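Long-range contact in DUF5618 domain-containing protein (Dyadobacter fermentans, PDB 3MFN), which is of unknown function but folds as a compact, mostly helical domain of the DUF5618 family: residues 37-49 / 65-79. Residues are numbered along the deposited sequence; the frame is centred on the assembly and turned at random. Where two conformers were deposited one is given.
Sequences EAKRYLNNAKDIL and YVKMAGHTAYSGVLF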
ATOM      1  N   GLU A  37     -15.354   8.320 -18.733  1.00 26.45           N
ATOM      2  CA  GLU A  37     -15.995   7.276 -17.954  1.00 27.13           C
ATOM      3  C   GLU A  37     -15.017   6.716 -16.845  1.00 25.98           C
ATOM      4  O   GLU A  37     -15.443   6.549 -15.701  1.00 24.63           O
ATOM      5  CB  GLU A  37     -16.561   6.206 -18.896  1.00 27.73           C
ATOM      6  CG  GLU A  37     -17.074   4.916 -18.260  1.00 31.18           C
ATOM      7  CD  GLU A  37     -18.504   5.027 -17.685  1.00 34.35           C
ATOM      8  OE1 GLU A  37     -18.977   6.148 -17.428  1.00 36.34           O
ATOM      9  OE2 GLU A  37     -19.135   3.968 -17.468  1.00 35.51           O
ATOM     10  N   ALA A  38     -13.729   6.538 -17.178  1.00 24.09           N
ATOM     11  CA  ALA A  38     -12.691   6.172 -16.224  1.00 23.64           C
ATOM     12  C   ALA A  38     -12.649   7.125 -15.048  1.00 23.91           C
ATOM     13  O   ALA A  38     -12.603   6.687 -13.885  1.00 23.91           O
ATOM     14  CB  ALA A  38     -11.325   6.090 -16.902  1.00 23.24           C
ATOM     15  N   LYS A  39     -12.720   8.422 -15.333  1.00 22.51           N
ATOM     16  CA  LYS A  39     -12.695   9.440 -14.300  1.00 22.78           C
ATOM     17  C   LYS A  39     -14.011   9.429 -13.503  1.00 22.52           C
ATOM     18  O   LYS A  39     -13.971   9.765 -12.332  1.00 21.50           O
ATOM     19  CB  LYS A  39     -12.474  10.842 -14.863  1.00 23.19           C
ATOM     20  CG  LYS A  39     -11.148  11.004 -15.532  1.00 25.19           C
ATOM     21  CD  LYS A  39     -11.037  12.328 -16.197  1.00 26.14           C
ATOM     22  CE  LYS A  39      -9.720  12.459 -16.963  1.00 24.46           C
ATOM     23  NZ  LYS A  39      -9.702  13.715 -17.705  1.00 26.96           N
ATOM     24  N   ARG A  40     -15.135   9.045 -14.133  1.00 22.27           N
ATOM     25  CA  ARG A  40     -16.365   8.893 -13.389  0.60 23.29           C
ATOM     26  C   ARG A  40     -16.225   7.783 -12.339  1.00 21.63           C
ATOM     27  O   ARG A  40     -16.701   7.939 -11.236  1.00 23.28           O
ATOM     28  CB  ARG A  40     -17.562   8.694 -14.313  0.60 23.47           C
ATOM     29  CG  ARG A  40     -17.883   9.943 -15.196  0.60 29.11           C
ATOM     30  CD  ARG A  40     -17.970  11.229 -14.366  0.60 35.20           C
ATOM     31  NE  ARG A  40     -18.938  11.103 -13.268  0.60 37.53           N
ATOM     32  CZ  ARG A  40     -20.168  11.611 -13.266  0.60 38.10           C
ATOM     33  NH1 ARG A  40     -20.950  11.387 -12.214  0.60 38.03           N
ATOM     34  NH2 ARG A  40     -20.623  12.327 -14.302  0.60 38.07           N
ATOM     35  N   TYR A  41     -15.543   6.689 -12.676  1.00 21.51           N
ATOM     36  CA  TYR A  41     -15.313   5.587 -11.726  1.00 20.57           C
ATOM     37  C   TYR A  41     -14.447   6.098 -10.571  1.00 19.44           C
ATOM     38  O   TYR A  41     -14.724   5.829  -9.394  1.00 16.76           O
ATOM     39  CB  TYR A  41     -14.606   4.393 -12.377  1.00 20.02           C
ATOM     40  CG  TYR A  41     -15.423   3.414 -13.174  1.00 21.80           C
ATOM     41  CD1 TYR A  41     -15.541   2.109 -12.767  1.00 20.77           C
ATOM     42  CD2 TYR A  41     -16.015   3.761 -14.391  1.00 27.34           C
ATOM     43  CE1 TYR A  41     -16.232   1.177 -13.488  1.00 19.58           C
ATOM     44  CE2 TYR A  41     -16.757   2.786 -15.176  1.00 26.32           C
ATOM     45  CZ  TYR A  41     -16.847   1.500 -14.688  1.00 20.64           C
ATOM     46  OH  TYR A  41     -17.489   0.482 -15.332  1.00 19.57           O
ATOM     47  N   LEU A  42     -13.373   6.795 -10.907  1.00 18.26           N
ATOM     48  CA  LEU A  42     -12.469   7.318  -9.878  1.00 18.65           C
ATOM     49  C   LEU A  42     -13.146   8.270  -8.925  1.00 18.90           C
ATOM     50  O   LEU A  42     -12.980   8.157  -7.707  1.00 18.07           O
ATOM     51  CB  LEU A  42     -11.248   7.969 -10.514  1.00 20.56           C
ATOM     52  CG  LEU A  42     -10.062   8.350  -9.643  1.00 24.61           C
ATOM     53  CD1 LEU A  42      -9.543   7.184  -8.756  1.00 26.16           C
ATOM     54  CD2 LEU A  42      -8.902   8.903 -10.548  1.00 27.05           C
ATOM     55  N   ASN A  43     -13.911   9.212  -9.459  1.00 17.60           N
ATOM     56  CA  ASN A  43     -14.619  10.161  -8.619  1.00 18.75           C
ATOM     57  C   ASN A  43     -15.745   9.563  -7.855  1.00 18.32           C
ATOM     58  O   ASN A  43     -15.999   9.956  -6.675  1.00 17.84           O
ATOM     59  CB  ASN A  43     -15.080  11.369  -9.446  1.00 19.48           C
ATOM     60  CG  ASN A  43     -13.869  12.220  -9.896  1.00 24.12           C
ATOM     61  OD1 ASN A  43     -12.925  12.411  -9.101  1.00 27.43           O
ATOM     62  ND2 ASN A  43     -13.871  12.687 -11.140  1.00 27.91           N
ATOM     63  N   ASN A  44     -16.407   8.575  -8.454  1.00 17.62           N
ATOM     64  CA  ASN A  44     -17.400   7.823  -7.682  0.60 18.18           C
ATOM     65  C   ASN A  44     -16.740   7.192  -6.494  1.00 17.78           C
ATOM     66  O   ASN A  44     -17.271   7.228  -5.414  1.00 18.06           O
ATOM     67  CB  ASN A  44     -18.082   6.711  -8.505  0.60 18.24           C
ATOM     68  CG  ASN A  44     -19.189   7.213  -9.408  0.60 19.38           C
ATOM     69  OD1 ASN A  44     -19.859   6.402 -10.023  0.60 26.24           O
ATOM     70  ND2 ASN A  44     -19.401   8.507  -9.488  0.60 16.42           N
ATOM     71  N   ALA A  45     -15.581   6.568  -6.716  1.00 18.31           N
ATOM     72  CA  ALA A  45     -14.808   5.957  -5.658  1.00 18.22           C
ATOM     73  C   ALA A  45     -14.453   6.944  -4.536  1.00 19.17           C
ATOM     74  O   ALA A  45     -14.556   6.625  -3.350  1.00 17.18           O
ATOM     75  CB  ALA A  45     -13.515   5.284  -6.204  1.00 17.70           C
ATOM     76  N   LYS A  46     -14.036   8.151  -4.890  1.00 18.87           N
ATOM     77  CA  LYS A  46     -13.741   9.166  -3.852  1.00 17.87           C
ATOM     78  C   LYS A  46     -15.021   9.548  -3.108  1.00 18.39           C
ATOM     79  O   LYS A  46     -15.010   9.729  -1.878  1.00 16.96           O
ATOM     80  CB  LYS A  46     -13.123  10.389  -4.510  1.00 18.64           C
ATOM     81  CG  LYS A  46     -11.735  10.110  -5.096  1.00 20.36           C
ATOM     82  CD  LYS A  46     -11.190  11.367  -5.798  1.00 25.83           C
ATOM     83  CE  LYS A  46      -9.704  11.145  -6.221  1.00 25.24           C
ATOM     84  NZ  LYS A  46      -9.246  12.233  -7.170  1.00 25.47           N
ATOM     85  N   ASP A  47     -16.146   9.634  -3.826  1.00 18.58           N
ATOM     86  CA  ASP A  47     -17.400   9.999  -3.170  1.00 19.21           C
ATOM     87  C   ASP A  47     -17.843   8.935  -2.188  1.00 19.00           C
ATOM     88  O   ASP A  47     -18.382   9.254  -1.120  1.00 19.11           O
ATOM     89  CB  ASP A  47     -18.530  10.255  -4.156  1.00 19.96           C
ATOM     90  CG  ASP A  47     -18.354  11.556  -4.947  1.00 23.12           C
ATOM     91  OD1 ASP A  47     -17.608  12.459  -4.516  1.00 26.12           O
ATOM     92  OD2 ASP A  47     -19.053  11.692  -5.969  1.00 24.50           O
ATOM     93  N   ILE A  48     -17.666   7.675  -2.563  1.00 18.84           N
ATOM     94  CA  ILE A  48     -18.039   6.587  -1.678  1.00 18.16           C
ATOM     95  C   ILE A  48     -17.212   6.692  -0.382  1.00 18.01           C
ATOM     96  O   ILE A  48     -17.723   6.516   0.719  1.00 17.51           O
ATOM     97  CB  ILE A  48     -17.763   5.165  -2.384  1.00 18.80           C
ATOM     98  CG1 ILE A  48     -18.746   4.895  -3.537  1.00 18.97           C
ATOM     99  CG2 ILE A  48     -17.806   3.987  -1.309  1.00 16.99           C
ATOM    100  CD1 ILE A  48     -18.254   3.764  -4.418  1.00 20.27           C
ATOM    101  N   LEU A  49     -15.906   6.944  -0.505  1.00 18.23           N
ATOM    102  CA  LEU A  49     -15.095   7.071   0.701  1.00 18.11           C
ATOM    103  C   LEU A  49     -15.572   8.253   1.551  1.00 17.50           C
ATOM    104  O   LEU A  49     -15.690   8.139   2.762  1.00 17.40           O
ATOM    105  CB  LEU A  49     -13.582   7.166   0.362  1.00 18.84           C
ATOM    106  CG  LEU A  49     -12.853   5.890  -0.173  1.00 17.36           C
ATOM    107  CD1 LEU A  49     -11.427   6.206  -0.617  1.00 20.49           C
ATOM    108  CD2 LEU A  49     -12.793   4.796   0.864  1.00 16.42           C
ATOM    109  N   TYR A  65     -16.901  -0.431   2.398  1.00 16.83           N
ATOM    110  CA  TYR A  65     -16.873   0.684   1.462  1.00 16.71           C
ATOM    111  C   TYR A  65     -15.497   0.984   0.989  1.00 15.74           C
ATOM    112  O   TYR A  65     -15.311   1.431  -0.149  1.00 17.87           O
ATOM    113  CB  TYR A  65     -17.551   1.899   2.084  1.00 16.64           C
ATOM    114  CG  TYR A  65     -19.055   1.706   2.176  1.00 15.98           C
ATOM    115  CD1 TYR A  65     -19.832   1.835   1.049  1.00 18.74           C
ATOM    116  CD2 TYR A  65     -19.683   1.369   3.367  1.00 17.30           C
ATOM    117  CE1 TYR A  65     -21.187   1.651   1.094  1.00 17.17           C
ATOM    118  CE2 TYR A  65     -21.059   1.163   3.435  1.00 17.12           C
ATOM    119  CZ  TYR A  65     -21.787   1.328   2.288  1.00 17.64           C
ATOM    120  OH  TYR A  65     -23.113   1.180   2.244  1.00 22.34           O
ATOM    121  N   VAL A  66     -14.504   0.682   1.807  1.00 15.26           N
ATOM    122  CA  VAL A  66     -13.129   0.720   1.336  1.00 15.67           C
ATOM    123  C   VAL A  66     -12.901  -0.276   0.198  1.00 14.79           C
ATOM    124  O   VAL A  66     -12.323   0.043  -0.852  1.00 14.97           O
ATOM    125  CB  VAL A  66     -12.107   0.444   2.431  1.00 15.91           C
ATOM    126  CG1 VAL A  66     -10.757   0.451   1.749  1.00 15.51           C
ATOM    127  CG2 VAL A  66     -12.182   1.520   3.504  1.00 14.28           C
ATOM    128  N   LYS A  67     -13.418  -1.466   0.369  1.00 14.47           N
ATOM    129  CA  LYS A  67     -13.390  -2.476  -0.698  1.00 16.33           C
ATOM    130  C   LYS A  67     -14.089  -2.046  -2.011  1.00 16.73           C
ATOM    131  O   LYS A  67     -13.527  -2.145  -3.105  1.00 17.61           O
ATOM    132  CB  LYS A  67     -13.962  -3.803  -0.211  1.00 16.49           C
ATOM    133  CG  LYS A  67     -13.077  -4.497   0.793  1.00 14.82           C
ATOM    134  CD  LYS A  67     -13.805  -5.625   1.491  1.00 15.51           C
ATOM    135  CE  LYS A  67     -12.919  -6.338   2.499  1.00 17.62           C
ATOM    136  NZ  LYS A  67     -13.672  -7.306   3.356  1.00 13.63           N
HETATM  137  N   MSE A  68     -15.266  -1.466  -1.869  1.00 16.67           N
HETATM  138  CA  MSE A  68     -16.098  -1.008  -2.969  1.00 15.83           C
HETATM  139  C   MSE A  68     -15.461   0.121  -3.707  1.00 16.21           C
HETATM  140  O   MSE A  68     -15.401   0.110  -4.963  1.00 17.44           O
HETATM  141  CB  MSE A  68     -17.463  -0.504  -2.316  1.00 16.69           C
HETATM  142  CG  MSE A  68     -18.505  -0.345  -3.285  1.00 17.90           C
HETATM  143 SE   MSE A  68     -20.168   0.272  -2.566  0.70 22.01          SE
HETATM  144  CE  MSE A  68     -20.530  -0.990  -1.183  1.00 10.84           C
ATOM    145  N   ALA A  69     -14.906   1.066  -2.934  1.00 16.17           N
ATOM    146  CA  ALA A  69     -14.181   2.183  -3.503  1.00 16.81           C
ATOM    147  C   ALA A  69     -12.955   1.738  -4.209  1.00 16.06           C
ATOM    148  O   ALA A  69     -12.652   2.207  -5.285  1.00 16.33           O
ATOM    149  CB  ALA A  69     -13.822   3.257  -2.467  1.00 14.38           C
ATOM    150  N   GLY A  70     -12.187   0.862  -3.592  1.00 16.74           N
ATOM    151  CA  GLY A  70     -11.038   0.348  -4.275  1.00 14.22           C
ATOM    152  C   GLY A  70     -11.325  -0.331  -5.587  1.00 14.29           C
ATOM    153  O   GLY A  70     -10.583  -0.148  -6.578  1.00 14.19           O
ATOM    154  N   HIS A  71     -12.327  -1.207  -5.583  1.00 14.99           N
ATOM    155  CA  HIS A  71     -12.675  -1.949  -6.766  1.00 15.04           C
ATOM    156  C   HIS A  71     -13.130  -0.997  -7.892  1.00 15.71           C
ATOM    157  O   HIS A  71     -12.645  -1.088  -9.070  1.00 16.81           O
ATOM    158  CB  HIS A  71     -13.781  -2.946  -6.466  1.00 15.50           C
ATOM    159  CG  HIS A  71     -14.185  -3.719  -7.653  1.00 17.18           C
ATOM    160  ND1 HIS A  71     -13.338  -4.625  -8.251  1.00 18.93           N
ATOM    161  CD2 HIS A  71     -15.280  -3.625  -8.450  1.00 16.37           C
ATOM    162  CE1 HIS A  71     -13.918  -5.097  -9.338  1.00 21.89           C
ATOM    163  NE2 HIS A  71     -15.123  -4.544  -9.445  1.00 20.69           N
ATOM    164  N   THR A  72     -13.953  -0.022  -7.513  1.00 15.06           N
ATOM    165  CA  THR A  72     -14.462   0.941  -8.443  1.00 15.97           C
ATOM    166  C   THR A  72     -13.325   1.799  -9.061  1.00 16.88           C
ATOM    167  O   THR A  72     -13.255   1.969 -10.338  1.00 17.30           O
ATOM    168  CB  THR A  72     -15.515   1.839  -7.761  1.00 17.04           C
ATOM    169  OG1 THR A  72     -16.543   1.019  -7.263  1.00 17.58           O
ATOM    170  CG2 THR A  72     -16.166   2.843  -8.744  1.00 16.42           C
ATOM    171  N   ALA A  73     -12.456   2.342  -8.207  1.00 16.62           N
ATOM    172  CA  ALA A  73     -11.294   3.106  -8.712  1.00 15.99           C
ATOM    173  C   ALA A  73     -10.404   2.277  -9.634  1.00 16.15           C
ATOM    174  O   ALA A  73     -10.057   2.722 -10.715  1.00 17.40           O
ATOM    175  CB  ALA A  73     -10.459   3.687  -7.557  1.00 16.15           C
ATOM    176  N   TYR A  74     -10.034   1.076  -9.217  1.00 16.48           N
ATOM    177  CA  TYR A  74      -9.267   0.176 -10.014  1.00 15.66           C
ATOM    178  C   TYR A  74      -9.956  -0.196 -11.338  1.00 17.88           C
ATOM    179  O   TYR A  74      -9.286  -0.178 -12.388  1.00 15.82           O
ATOM    180  CB  TYR A  74      -8.939  -1.090  -9.257  1.00 17.02           C
ATOM    181  CG  TYR A  74      -8.000  -2.029 -10.011  1.00 15.13           C
ATOM    182  CD1 TYR A  74      -6.701  -1.645 -10.286  1.00 17.67           C
ATOM    183  CD2 TYR A  74      -8.416  -3.300 -10.424  1.00 17.32           C
ATOM    184  CE1 TYR A  74      -5.846  -2.485 -10.946  1.00 15.55           C
ATOM    185  CE2 TYR A  74      -7.551  -4.166 -11.052  1.00 21.97           C
ATOM    186  CZ  TYR A  74      -6.277  -3.734 -11.324  1.00 19.35           C
ATOM    187  OH  TYR A  74      -5.440  -4.533 -11.988  1.00 25.05           O
ATOM    188  N   SER A  75     -11.263  -0.454 -11.318  1.00 16.99           N
ATOM    189  CA  SER A  75     -12.034  -0.784 -12.525  1.00 17.40           C
ATOM    190  C   SER A  75     -12.024   0.430 -13.478  1.00 18.94           C
ATOM    191  O   SER A  75     -12.014   0.277 -14.705  1.00 18.83           O
ATOM    192  CB  SER A  75     -13.474  -1.164 -12.135  1.00 17.60           C
ATOM    193  OG  SER A  75     -13.453  -2.358 -11.354  1.00 18.59           O
ATOM    194  N   GLY A  76     -11.991   1.631 -12.911  1.00 18.83           N
ATOM    195  CA  GLY A  76     -11.838   2.846 -13.723  1.00 18.92           C
ATOM    196  C   GLY A  76     -10.573   2.848 -14.541  1.00 18.91           C
ATOM    197  O   GLY A  76     -10.578   3.089 -15.756  1.00 18.45           O
ATOM    198  N   VAL A  77      -9.451   2.594 -13.862  1.00 19.11           N
ATOM    199  CA  VAL A  77      -8.174   2.503 -14.499  1.00 17.53           C
ATOM    200  C   VAL A  77      -8.206   1.425 -15.590  1.00 18.09           C
ATOM    201  O   VAL A  77      -7.744   1.664 -16.734  1.00 18.27           O
ATOM    202  CB  VAL A  77      -7.043   2.206 -13.473  1.00 17.11           C
ATOM    203  CG1 VAL A  77      -5.653   1.994 -14.203  1.00 16.39           C
ATOM    204  CG2 VAL A  77      -7.006   3.253 -12.433  1.00 14.89           C
ATOM    205  N   LEU A  78      -8.658   0.225 -15.254  1.00 17.37           N
ATOM    206  CA  LEU A  78      -8.794  -0.831 -16.272  1.00 18.11           C
ATOM    207  C   LEU A  78      -9.656  -0.427 -17.467  1.00 18.08           C
ATOM    208  O   LEU A  78      -9.328  -0.731 -18.600  1.00 16.90           O
ATOM    209  CB  LEU A  78      -9.303  -2.149 -15.665  1.00 19.55           C
ATOM    210  CG  LEU A  78      -8.438  -2.792 -14.568  1.00 20.01           C
ATOM    211  CD1 LEU A  78      -8.817  -4.248 -14.300  1.00 19.42           C
ATOM    212  CD2 LEU A  78      -6.859  -2.682 -14.845  1.00 18.28           C
ATOM    213  N   PHE A  79     -10.741   0.316 -17.221  1.00 18.83           N
ATOM    214  CA  PHE A  79     -11.594   0.792 -18.281  1.00 19.19           C
ATOM    215  C   PHE A  79     -10.823   1.660 -19.308  1.00 20.41           C
ATOM    216  O   PHE A  79     -10.870   1.401 -20.532  1.00 21.13           O
ATOM    217  CB  PHE A  79     -12.790   1.522 -17.674  1.00 20.49           C
ATOM    218  CG  PHE A  79     -13.909   1.752 -18.649  1.00 20.77           C
ATOM    219  CD1 PHE A  79     -13.864   2.817 -19.534  1.00 20.85           C
ATOM    220  CD2 PHE A  79     -14.997   0.895 -18.684  1.00 21.30           C
ATOM    221  CE1 PHE A  79     -14.899   3.019 -20.454  1.00 21.31           C
ATOM    222  CE2 PHE A  79     -16.048   1.087 -19.579  1.00 21.97           C
ATOM    223  CZ  PHE A  79     -15.988   2.145 -20.494  1.00 22.35           C
TER
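Ala45 and Ala73 meet methyl to methyl, their CB atoms 3.7 Å apart, where helices 37-49 and 65-79 run antiparallel at 167°. Small residues let the axes close to 7.5 Å: the CB of Ala38 lies 3.3 Å from the O of Gly76, and Gly76 suits its place because a CB there would collide with Tyr41.

Interlocking knobs supply the larger surfaces. Tyr41, with CG anti to its carbonyl carbon (chi1 -81°), drops its ring among Thr72, Ser75, Gly76 and Phe79, so that the ring edge at CD1 comes within 3.3 Å of the Thr72 O; it meets the Phe79 ring obliquely, planes at 31°. With an alanine here, the groove beside Thr72 and Ser75 would probably open and Phe79 would lose its aromatic neighbour. Thr72 is a knob in return, its methyl CG2 directed at helix 37-49, 3.4 Å from the O of Tyr41, while its hydroxyl OG1 donates to the Met68 O (2.7 Å), which also receives the Thr72 N-H from the opposite face of the carbonyl plane. Branched Ile48 fills a third hole, its CG2 meeting the edge of the Tyr65 ring 3.8 Å from CD1.

At the Glu37 end, Phe79 takes the aliphatic CG of this acidic side chain over one ring face, 3.9 Å from the centroid, a CH-pi contact.

On the buried flank, Leu49 packs its CG on the Ala69 CB, and Leu42 and Ala73 also touch helix 132-153. Ala38 and Ala45, seven apart, facing Gly76 and Ala69 make this close pairing Alacoil-like, within what appears to be a bundle that helices 107-126 and 132-153 complete.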